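Local coordinates for beta sliding clamp (Bartonella birtlesii LL-WM9, PDB 6PTR), which probably tethers DNA polymerases and other proteins to DNA as a ring-shaped homodimer, conferring processivity, and here carries the antibiotic griselimycin, at residues 161-166 / 250-255. Residues are numbered along the deposited sequence; the frame is centred on the assembly and turned at random.
Sequences TRYYLN and KLVDGT
Tyr163 and Tyr164 reach segment 250-255 through first torsions in the same staggered range, CG tucked on the side between N and C (chi1 82° and 51°), but their rings serve different ends. That of Tyr163 runs out past Val252, the two side chains passing in opposite directions, until its hydroxyl donates a hydrogen bond to the backbone of Asp253. The evidence is a separation of 2.7 Å between Tyr163 OH and Asp253 O, with the donor somewhat tilted from the carbonyl plane and a C=O...donor angle of 138°. An inverse gamma turn pivots on Asp253, closed by a weak bond from Gly254 N to Val252 O, so the phenol grips the chain at this bend.

Alongside this bond, Val252 CG1 provides the apolar part, 3.7 Å from Tyr163 CD1 and 4.1 Å from Tyr164 CB. That same CB lies over the centre of the Tyr163 ring, 4.2 Å above its plane. Tyr164 instead turns one ring face to Thr255 O, which sits 3.5 Å above the plane and toward the rim, nearest CD1.

Within 161-166, Arg162 O accepts from Leu165 N and from Asn166 ND2, on opposite faces of its carbonyl plane, which ties the short 3-10 segment to the loop before it; Asn166 OD1 is tied to Arg211. Val252 and Tyr164 also touch Ile208 of strand 207-210, while Arg162 and Tyr164 each pack on a modified side chain of the bound peptide. The arrangement thus joins two loops of the clamp's central domain beside the griselimycin site, consistent with the peptide-binding pocket of bacterial beta clamps.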
ATOM      1  N   THR C 161      10.316 -21.001  14.750  1.00 37.92           N
ATOM      2  CA  THR C 161      10.715 -22.290  15.313  1.00 35.20           C
ATOM      3  C   THR C 161      11.884 -22.925  14.577  1.00 44.25           C
ATOM      4  O   THR C 161      12.254 -24.063  14.892  1.00 43.20           O
ATOM      5  CB  THR C 161       9.533 -23.253  15.303  1.00 38.95           C
ATOM      6  OG1 THR C 161       9.099 -23.452  13.952  1.00 44.37           O
ATOM      7  CG2 THR C 161       8.408 -22.671  16.109  1.00 39.80           C
ATOM      8  N   ARG C 162      12.463 -22.226  13.603  1.00 39.93           N
ATOM      9  CA  ARG C 162      13.562 -22.743  12.801  1.00 32.50           C
ATOM     10  C   ARG C 162      14.648 -21.676  12.707  1.00 32.54           C
ATOM     11  O   ARG C 162      14.997 -21.236  11.613  1.00 27.56           O
ATOM     12  CB  ARG C 162      13.085 -23.129  11.402  1.00 33.22           C
ATOM     13  CG  ARG C 162      11.954 -24.142  11.378  1.00 34.58           C
ATOM     14  CD  ARG C 162      12.455 -25.490  11.837  1.00 36.27           C
ATOM     15  NE  ARG C 162      11.418 -26.501  11.692  1.00 42.06           N
ATOM     16  CZ  ARG C 162      10.618 -26.902  12.668  1.00 36.71           C
ATOM     17  NH1 ARG C 162       9.695 -27.817  12.420  1.00 46.56           N
ATOM     18  NH2 ARG C 162      10.727 -26.380  13.885  1.00 39.55           N
ATOM     19  N   TYR C 163      15.182 -21.252  13.858  1.00 29.52           N
ATOM     20  CA  TYR C 163      15.965 -20.011  13.872  1.00 34.01           C
ATOM     21  C   TYR C 163      17.240 -20.119  13.042  1.00 33.52           C
ATOM     22  O   TYR C 163      17.657 -19.125  12.430  1.00 29.13           O
ATOM     23  CB  TYR C 163      16.298 -19.588  15.308  1.00 39.56           C
ATOM     24  CG  TYR C 163      17.498 -20.298  15.896  1.00 49.20           C
ATOM     25  CD1 TYR C 163      18.755 -19.689  15.929  1.00 45.78           C
ATOM     26  CD2 TYR C 163      17.379 -21.583  16.408  1.00 58.04           C
ATOM     27  CE1 TYR C 163      19.861 -20.352  16.463  1.00 46.87           C
ATOM     28  CE2 TYR C 163      18.469 -22.249  16.938  1.00 63.34           C
ATOM     29  CZ  TYR C 163      19.705 -21.635  16.964  1.00 57.06           C
ATOM     30  OH  TYR C 163      20.773 -22.321  17.497  1.00 53.38           O
ATOM     31  N   TYR C 164      17.878 -21.293  12.979  1.00 29.77           N
ATOM     32  CA  TYR C 164      19.108 -21.332  12.194  1.00 27.96           C
ATOM     33  C   TYR C 164      18.853 -21.576  10.721  1.00 20.80           C
ATOM     34  O   TYR C 164      19.815 -21.688   9.963  1.00 21.94           O
ATOM     35  CB  TYR C 164      20.125 -22.359  12.738  1.00 27.43           C
ATOM     36  CG  TYR C 164      19.642 -23.764  12.996  1.00 30.58           C
ATOM     37  CD1 TYR C 164      19.416 -24.652  11.947  1.00 31.03           C
ATOM     38  CD2 TYR C 164      19.481 -24.225  14.298  1.00 41.50           C
ATOM     39  CE1 TYR C 164      18.991 -25.968  12.200  1.00 36.30           C
ATOM     40  CE2 TYR C 164      19.056 -25.516  14.558  1.00 46.18           C
ATOM     41  CZ  TYR C 164      18.816 -26.385  13.509  1.00 46.98           C
ATOM     42  OH  TYR C 164      18.402 -27.674  13.785  1.00 48.46           O
ATOM     43  N   LEU C 165      17.584 -21.683  10.310  1.00 18.87           N
ATOM     44  CA  LEU C 165      17.211 -21.545   8.912  1.00 16.97           C
ATOM     45  C   LEU C 165      16.862 -20.108   8.552  1.00 20.27           C
ATOM     46  O   LEU C 165      16.610 -19.829   7.382  1.00 20.39           O
ATOM     47  CB  LEU C 165      16.007 -22.449   8.570  1.00 19.44           C
ATOM     48  CG  LEU C 165      16.216 -23.966   8.696  1.00 23.07           C
ATOM     49  CD1 LEU C 165      15.070 -24.689   8.007  1.00 23.12           C
ATOM     50  CD2 LEU C 165      17.531 -24.398   8.090  1.00 22.81           C
ATOM     51  N   ASN C 166      16.839 -19.193   9.523  1.00 20.54           N
ATOM     52  CA  ASN C 166      16.452 -17.799   9.270  1.00 21.58           C
ATOM     53  C   ASN C 166      17.670 -16.984   8.824  1.00 19.97           C
ATOM     54  O   ASN C 166      17.995 -15.953   9.382  1.00 20.22           O
ATOM     55  CB  ASN C 166      15.815 -17.183  10.514  1.00 20.45           C
ATOM     56  CG  ASN C 166      14.309 -17.475  10.623  1.00 32.77           C
ATOM     57  OD1 ASN C 166      13.481 -16.554  10.653  1.00 30.77           O
ATOM     58  ND2 ASN C 166      13.956 -18.755  10.661  1.00 31.84           N
ATOM     59  N   LYS C 250      25.734  -9.638  13.881  1.00 19.88           N
ATOM     60  CA  LYS C 250      25.964 -10.929  14.515  1.00 20.21           C
ATOM     61  C   LYS C 250      25.670 -12.028  13.506  1.00 20.69           C
ATOM     62  O   LYS C 250      24.950 -11.833  12.531  1.00 22.56           O
ATOM     63  CB  LYS C 250      25.085 -11.091  15.753  1.00 21.06           C
ATOM     64  CG  LYS C 250      25.555 -10.219  16.900  1.00 27.80           C
ATOM     65  CD  LYS C 250      24.634 -10.274  18.104  1.00 31.82           C
ATOM     66  CE  LYS C 250      25.031  -9.201  19.099  1.00 36.38           C
ATOM     67  NZ  LYS C 250      24.084  -9.114  20.241  1.00 51.31           N
ATOM     68  N   LEU C 251      26.271 -13.187  13.731  1.00 23.51           N
ATOM     69  CA  LEU C 251      25.954 -14.371  12.949  1.00 18.77           C
ATOM     70  C   LEU C 251      24.987 -15.218  13.755  1.00 23.29           C
ATOM     71  O   LEU C 251      24.929 -15.113  14.980  1.00 23.80           O
ATOM     72  CB  LEU C 251      27.225 -15.159  12.613  1.00 21.36           C
ATOM     73  CG  LEU C 251      28.133 -14.387  11.639  1.00 26.27           C
ATOM     74  CD1 LEU C 251      29.538 -14.977  11.586  1.00 27.79           C
ATOM     75  CD2 LEU C 251      27.516 -14.358  10.235  1.00 25.02           C
ATOM     76  N   VAL C 252      24.204 -16.038  13.063  1.00 19.03           N
ATOM     77  CA  VAL C 252      23.284 -16.920  13.779  1.00 19.13           C
ATOM     78  C   VAL C 252      24.085 -17.988  14.504  1.00 21.54           C
ATOM     79  O   VAL C 252      24.912 -18.675  13.895  1.00 26.06           O
ATOM     80  CB  VAL C 252      22.277 -17.546  12.805  1.00 21.03           C
ATOM     81  CG1 VAL C 252      21.348 -18.515  13.553  1.00 23.05           C
ATOM     82  CG2 VAL C 252      21.485 -16.474  12.095  1.00 20.56           C
ATOM     83  N   ASP C 253      23.818 -18.157  15.800  1.00 23.53           N
ATOM     84  CA  ASP C 253      24.559 -19.092  16.649  1.00 27.40           C
ATOM     85  C   ASP C 253      23.867 -20.444  16.565  1.00 26.83           C
ATOM     86  O   ASP C 253      23.038 -20.800  17.404  1.00 33.15           O
ATOM     87  CB  ASP C 253      24.628 -18.578  18.085  1.00 28.80           C
ATOM     88  CG  ASP C 253      25.437 -19.483  18.993  1.00 42.22           C
ATOM     89  OD1 ASP C 253      25.988 -20.487  18.502  1.00 44.90           O
ATOM     90  OD2 ASP C 253      25.523 -19.185  20.203  1.00 50.75           O
ATOM     91  N   GLY C 254      24.236 -21.213  15.549  1.00 27.51           N
ATOM     92  CA  GLY C 254      23.681 -22.538  15.345  1.00 27.92           C
ATOM     93  C   GLY C 254      24.444 -23.232  14.240  1.00 28.94           C
ATOM     94  O   GLY C 254      25.363 -22.671  13.639  1.00 32.11           O
ATOM     95  N   THR C 255      24.065 -24.472  13.982  1.00 23.61           N
ATOM     96  CA  THR C 255      24.700 -25.265  12.935  1.00 23.04           C
ATOM     97  C   THR C 255      23.702 -25.483  11.800  1.00 24.30           C
ATOM     98  O   THR C 255      22.617 -26.019  12.028  1.00 25.00           O
ATOM     99  CB  THR C 255      25.186 -26.599  13.489  1.00 29.36           C
ATOM    100  OG1 THR C 255      26.136 -26.346  14.533  1.00 34.51           O
ATOM    101  CG2 THR C 255      25.853 -27.403  12.395  1.00 34.97           C
TER